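Local coordinates for putative rRNA methyltransferase (Sorangium cellulosum, PDB 4RX1), which probably transfers a methyl group from S-adenosylmethionine to an adenine of 16S ribosomal RNA, at residues I136-Q141 and R204-L209; I29-G34 and L101-P106. All blocks are in the same frame, centred on the assembly; numbering follows the deposited sequence.

Contact 1: residues I136-Q141 and R204-L209; sequences IALLNQ and RRTRLL
Leu139 and Arg207 face each other as an antiparallel hydrogen-bonded pair, and their side chains carry much of this strand pairing. The guanidinium of Arg207 lies with one face over Leu139, whose CB is 4.0 Å above its plane, over the centre. Two torsions bring it there: CG stands between the backbone N and the carbonyl carbon (chi1 53°), and the chain then bends at chi2 (-139°). Gln141 crosses the end of the arginine, its amide plane turned 70° from the guanidinium; Gln141 NE2 and Arg207 NH2, 3.5 Å apart, are both donors and merely touch. Replacing Arg207 by an alanine would probably uncover this flank of Leu139 and leave the Gln141 amide without the group it packs against. Along the backbone, Leu139 N gives a nearly straight bond to Arg207 O (2.8 Å), and Ala137 N bonds, a little less straight, to Leu209 O (2.8 Å); the return bonds complete both pairs. On the other face Leu208 lays CD1 against Ile136 CG2 (3.7 Å) and Leu138 CD2 (3.9 Å), branched aliphatic chains suited to a partly exposed sheet surface. Farther along, Asn140 turns its amide past the Thr206 methyl and is held through OD1 by Ser142. Helix 108-115 covers Leu139 and Arg207 through Leu111, while strands 98-104 and 176-183 flank the pair within the mixed sheet.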
loop_
_atom_site.group_PDB
_atom_site.type_symbol
_atom_site.label_atom_id
_atom_site.label_comp_id
_atom_site.label_asym_id
_atom_site.label_seq_id
_atom_site.Cartn_x
_atom_site.Cartn_y
_atom_site.Cartn_z
ATOM N N ILE A 136 3.243 2.946 5.413
ATOM C CA ILE A 136 3.994 3.986 4.708
ATOM C C ILE A 136 3.197 4.503 3.504
ATOM O O ILE A 136 2.884 3.747 2.585
ATOM C CB ILE A 136 5.361 3.437 4.227
ATOM C CG1 ILE A 136 6.135 2.856 5.413
ATOM C CG2 ILE A 136 6.209 4.520 3.546
ATOM C CD1 ILE A 136 7.521 2.373 5.038
ATOM N N ALA A 137 2.885 5.794 3.505
ATOM C CA ALA A 137 2.050 6.369 2.460
ATOM C C ALA A 137 2.764 7.495 1.768
ATOM O O ALA A 137 3.393 8.339 2.423
ATOM C CB ALA A 137 0.708 6.856 3.020
ATOM N N LEU A 138 2.698 7.471 0.435
ATOM C CA LEU A 138 3.233 8.535 -0.410
ATOM C C LEU A 138 2.038 9.281 -0.980
ATOM O O LEU A 138 1.289 8.739 -1.793
ATOM C CB LEU A 138 4.091 7.967 -1.535
ATOM C CG LEU A 138 5.544 7.647 -1.201
ATOM C CD1 LEU A 138 6.308 7.150 -2.448
ATOM C CD2 LEU A 138 6.227 8.871 -0.597
ATOM N N LEU A 139 1.849 10.519 -0.538
ATOM C CA LEU A 139 0.603 11.212 -0.797
ATOM C C LEU A 139 0.813 12.341 -1.792
ATOM O O LEU A 139 1.667 13.201 -1.583
ATOM C CB LEU A 139 0.066 11.758 0.514
ATOM C CG LEU A 139 -0.260 10.645 1.508
ATOM C CD1 LEU A 139 -0.949 11.218 2.720
ATOM C CD2 LEU A 139 -1.109 9.530 0.872
ATOM N N ASN A 140 0.019 12.350 -2.862
ATOM C CA ASN A 140 0.111 13.388 -3.883
ATOM C C ASN A 140 -1.250 13.723 -4.491
ATOM O O ASN A 140 -2.010 12.828 -4.871
ATOM C CB ASN A 140 1.076 12.959 -4.981
ATOM C CG ASN A 140 1.264 14.033 -6.035
ATOM O OD1 ASN A 140 0.387 14.254 -6.876
ATOM N ND2 ASN A 140 2.410 14.703 -6.004
ATOM N N GLN A 141 -1.531 15.015 -4.629
ATOM C CA GLN A 141 -2.873 15.459 -5.006
ATOM C C GLN A 141 -3.081 15.556 -6.515
ATOM O O GLN A 141 -4.194 15.842 -6.982
ATOM C CB GLN A 141 -3.209 16.792 -4.332
ATOM C CG GLN A 141 -3.369 16.679 -2.825
ATOM C CD GLN A 141 -4.086 17.858 -2.208
ATOM O OE1 GLN A 141 -4.648 18.700 -2.900
ATOM N NE2 GLN A 141 -4.059 17.929 -0.896
ATOM N N ARG A 204 4.345 17.607 -8.012
ATOM C CA ARG A 204 4.857 18.758 -7.267
ATOM C C ARG A 204 5.206 18.400 -5.826
ATOM O O ARG A 204 6.331 18.001 -5.520
ATOM C CB ARG A 204 3.847 19.914 -7.259
ATOM C CG ARG A 204 3.918 20.858 -8.445
ATOM C CD ARG A 204 2.966 22.035 -8.245
ATOM N NE ARG A 204 3.104 23.059 -9.279
ATOM C CZ ARG A 204 4.161 23.853 -9.417
ATOM N NH1 ARG A 204 5.195 23.742 -8.594
ATOM N NH2 ARG A 204 4.191 24.756 -10.387
ATOM N N ARG A 205 4.232 18.576 -4.940
ATOM C CA ARG A 205 4.420 18.345 -3.517
ATOM C C ARG A 205 3.862 16.982 -3.159
ATOM O O ARG A 205 2.650 16.765 -3.225
ATOM C CB ARG A 205 3.687 19.413 -2.698
ATOM C CG ARG A 205 3.619 19.127 -1.200
ATOM C CD ARG A 205 2.686 20.120 -0.515
ATOM N NE ARG A 205 1.307 19.946 -0.963
ATOM C CZ ARG A 205 0.474 20.945 -1.233
ATOM N NH1 ARG A 205 0.883 22.202 -1.124
ATOM N NH2 ARG A 205 -0.765 20.687 -1.638
ATOM N N THR A 206 4.729 16.041 -2.821
ATOM C CA THR A 206 4.225 14.826 -2.220
ATOM C C THR A 206 4.707 14.729 -0.786
ATOM O O THR A 206 5.809 15.141 -0.448
ATOM C CB THR A 206 4.602 13.574 -3.011
ATOM O OG1 THR A 206 5.706 12.914 -2.387
ATOM C CG2 THR A 206 4.946 13.953 -4.388
ATOM N N ARG A 207 3.842 14.236 0.075
ATOM C CA ARG A 207 4.203 14.090 1.461
ATOM C C ARG A 207 4.266 12.615 1.808
ATOM O O ARG A 207 3.627 11.762 1.172
ATOM C CB ARG A 207 3.249 14.866 2.369
ATOM C CG ARG A 207 1.795 14.541 2.153
ATOM C CD ARG A 207 0.934 15.811 2.205
ATOM N NE ARG A 207 -0.486 15.542 1.938
ATOM C CZ ARG A 207 -1.018 15.597 0.732
ATOM N NH1 ARG A 207 -0.282 15.897 -0.319
ATOM N NH2 ARG A 207 -2.241 15.380 0.575
ATOM N N LEU A 208 5.079 12.326 2.802
ATOM C CA LEU A 208 5.256 10.997 3.313
ATOM C C LEU A 208 4.580 10.899 4.657
ATOM O O LEU A 208 4.707 11.798 5.487
ATOM C CB LEU A 208 6.749 10.702 3.458
ATOM C CG LEU A 208 7.142 9.348 4.042
ATOM C CD1 LEU A 208 6.605 8.211 3.204
ATOM C CD2 LEU A 208 8.651 9.280 4.123
ATOM N N LEU A 209 3.801 9.846 4.846
ATOM C CA LEU A 209 3.133 9.611 6.114
ATOM C C LEU A 209 3.464 8.208 6.583
ATOM O O LEU A 209 3.252 7.232 5.838
ATOM C CB LEU A 209 1.615 9.779 5.960
ATOM C CG LEU A 209 0.789 9.751 7.248
ATOM C CD1 LEU A 209 1.262 10.873 8.164
ATOM C CD2 LEU A 209 -0.708 9.921 6.945
#

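Contact 2: residues I29-G34 and L101-P106; sequences IDVGTG and LTLNFP. With GOL (glycerol), chain E.
A very short bond, 2.5 Å from Thr102 OG1 to Asp30 OD1, joins two buried side chains across neighbouring parallel strands. Thr102 holds OG1 between its backbone N and carbonyl carbon (chi1 62°), which points the hydroxyl at Asp30; it meets OD1 from above the carboxylate plane, 43° out of it. The other oxygen, Asp30 OD2, takes a bond from Thr33 OG1 (2.7 Å) on its anti side, so threonines grip both ends of the carboxylate and fix its rotation. The end of Asn104 comes near the same carboxylate, the two planes 50° apart, and a water links Asn104 ND2 to Asp30 OD2. Along the backbone, Thr102 N bonds to Ile29 O and Val31 N to Thr102 O (2.9 Å), the latter almost in line with the carbonyl. On the opposite face Val31 CG2 meets Leu101 CD2 (4.0 Å), while Val31 CB lies alongside Leu103 CD2, compact branched chains that fill the buried side. Past the strand ends, Gly32 adopts a positive phi, which suits a residue without a side chain; the glycerol sits close to it. The run Asp-Val-Gly-Thr-Gly, turning from strand 26-31 toward helix 37-45, is the glycine-rich first motif of Rossmann-like methyltransferases, which in relatives lines the S-adenosylmethionine pocket.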
loop_
_atom_site.group_PDB
_atom_site.type_symbol
_atom_site.label_atom_id
_atom_site.label_comp_id
_atom_site.label_asym_id
_atom_site.label_seq_id
_atom_site.Cartn_x
_atom_site.Cartn_y
_atom_site.Cartn_z
ATOM N N ILE A 29 3.202 -5.614 1.890
ATOM C CA ILE A 29 1.957 -5.548 1.142
ATOM C C ILE A 29 1.766 -4.163 0.535
ATOM O O ILE A 29 1.817 -3.159 1.248
ATOM C CB ILE A 29 0.758 -5.945 2.017
ATOM C CG1 ILE A 29 0.957 -7.373 2.540
ATOM C CG2 ILE A 29 -0.538 -5.829 1.228
ATOM C CD1 ILE A 29 -0.062 -7.805 3.588
ATOM N N ASP A 30 1.579 -4.111 -0.778
ATOM C CA ASP A 30 1.347 -2.851 -1.468
ATOM C C ASP A 30 -0.114 -2.740 -1.895
ATOM O O ASP A 30 -0.553 -3.462 -2.805
ATOM C CB ASP A 30 2.239 -2.762 -2.701
ATOM C CG ASP A 30 2.201 -1.390 -3.349
ATOM O OD1 ASP A 30 2.018 -0.399 -2.605
ATOM O OD2 ASP A 30 2.349 -1.306 -4.594
ATOM N N VAL A 31 -0.860 -1.837 -1.246
ATOM C CA VAL A 31 -2.295 -1.687 -1.502
ATOM C C VAL A 31 -2.578 -0.632 -2.579
ATOM O O VAL A 31 -2.141 0.520 -2.450
ATOM C CB VAL A 31 -3.072 -1.336 -0.197
ATOM C CG1 VAL A 31 -4.557 -1.060 -0.485
ATOM C CG2 VAL A 31 -2.939 -2.457 0.825
ATOM N N GLY A 32 -3.311 -1.026 -3.630
ATOM C CA GLY A 32 -3.551 -0.162 -4.781
ATOM C C GLY A 32 -2.292 -0.141 -5.635
ATOM O O GLY A 32 -1.749 0.928 -5.940
ATOM N N THR A 33 -1.825 -1.334 -6.011
ATOM C CA THR A 33 -0.499 -1.517 -6.604
ATOM C C THR A 33 -0.416 -1.188 -8.105
ATOM O O THR A 33 0.685 -1.010 -8.661
ATOM C CB THR A 33 0.039 -2.951 -6.328
ATOM O OG1 THR A 33 1.466 -2.992 -6.493
ATOM C CG2 THR A 33 -0.636 -3.992 -7.236
ATOM N N GLY A 34 -1.566 -1.093 -8.768
ATOM C CA GLY A 34 -1.588 -0.721 -10.177
ATOM C C GLY A 34 -0.953 -1.794 -11.052
ATOM O O GLY A 34 -1.370 -2.968 -10.991
ATOM N N LEU A 101 3.416 -1.967 5.110
ATOM C CA LEU A 101 2.253 -1.808 4.251
ATOM C C LEU A 101 2.450 -0.501 3.519
ATOM O O LEU A 101 2.543 0.552 4.154
ATOM C CB LEU A 101 0.959 -1.746 5.065
ATOM C CG LEU A 101 -0.349 -1.808 4.254
ATOM C CD1 LEU A 101 -1.489 -2.243 5.155
ATOM C CD2 LEU A 101 -0.720 -0.508 3.553
ATOM N N THR A 102 2.482 -0.552 2.192
ATOM C CA THR A 102 2.686 0.668 1.426
ATOM C C THR A 102 1.448 1.086 0.678
ATOM O O THR A 102 0.726 0.243 0.114
ATOM C CB THR A 102 3.836 0.548 0.389
ATOM O OG1 THR A 102 3.521 -0.479 -0.571
ATOM C CG2 THR A 102 5.155 0.243 1.079
ATOM N N LEU A 103 1.224 2.396 0.657
ATOM C CA LEU A 103 0.260 3.001 -0.256
ATOM C C LEU A 103 0.999 4.064 -1.045
ATOM O O LEU A 103 1.386 5.100 -0.498
ATOM C CB LEU A 103 -0.909 3.607 0.505
ATOM C CG LEU A 103 -1.617 2.604 1.417
ATOM C CD1 LEU A 103 -1.494 3.039 2.879
ATOM C CD2 LEU A 103 -3.066 2.412 1.005
ATOM N N ASN A 104 1.243 3.765 -2.314
ATOM C CA ASN A 104 1.973 4.640 -3.220
ATOM C C ASN A 104 1.012 5.384 -4.147
ATOM O O ASN A 104 0.340 4.757 -4.972
ATOM C CB ASN A 104 2.968 3.821 -4.056
ATOM C CG ASN A 104 4.042 3.171 -3.204
ATOM O OD1 ASN A 104 4.559 3.788 -2.276
ATOM N ND2 ASN A 104 4.369 1.916 -3.502
ATOM N N PHE A 105 0.942 6.706 -3.997
ATOM C CA PHE A 105 0.059 7.543 -4.813
ATOM C C PHE A 105 -1.378 7.008 -4.911
ATOM O O PHE A 105 -1.893 6.753 -6.000
ATOM C CB PHE A 105 0.679 7.750 -6.210
ATOM C CG PHE A 105 2.043 8.386 -6.171
ATOM C CD1 PHE A 105 2.200 9.693 -5.734
ATOM C CD2 PHE A 105 3.179 7.672 -6.530
ATOM C CE1 PHE A 105 3.472 10.288 -5.669
ATOM C CE2 PHE A 105 4.445 8.266 -6.473
ATOM C CZ PHE A 105 4.584 9.573 -6.042
ATOM N N PRO A 106 -2.041 6.838 -3.769
ATOM C CA PRO A 106 -3.421 6.336 -3.868
ATOM C C PRO A 106 -4.310 7.354 -4.578
ATOM O O PRO A 106 -4.066 8.561 -4.454
ATOM C CB PRO A 106 -3.857 6.231 -2.407
ATOM C CG PRO A 106 -2.991 7.257 -1.696
ATOM C CD PRO A 106 -1.662 7.186 -2.388
HETATM C C1 GOL E . -2.542 3.965 -6.772
HETATM O O1 GOL E . -1.486 3.612 -5.870
HETATM C C2 GOL E . -3.823 3.108 -6.636
HETATM O O2 GOL E . -4.611 3.446 -5.499
HETATM C C3 GOL E . -4.690 3.259 -7.876
HETATM O O3 GOL E . -5.457 2.089 -8.068
HETATM O O HOH W 1 2.799 0.838 -5.896
HETATM O O HOH W 2 0.215 1.639 -3.696
HETATM O O HOH W 3 0.770 1.941 -6.964
#

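Strands 98-104 and 133-140 lie side by side in the mixed sheet, and through them the contacts, whose centres are 12 Å apart, are parts of one continuous sheet. Probable hydrogen bonds join them: Ile136 N to Leu101 O (2.8 Å) and Leu138 N to Leu103 O (2.9 Å). Near the strand ends Asn140 CB packs on Phe105 CD1 at 3.5 Å. Contact 2 is the central, parallel part, where the glycerol, probably from the crystallisation liquor, rests near Gly32 and Asn104 at the presumed cofactor side. Contact 1 lies farther out, where strand 206-213 runs antiparallel, the reversed seventh strand characteristic of class I methyltransferases.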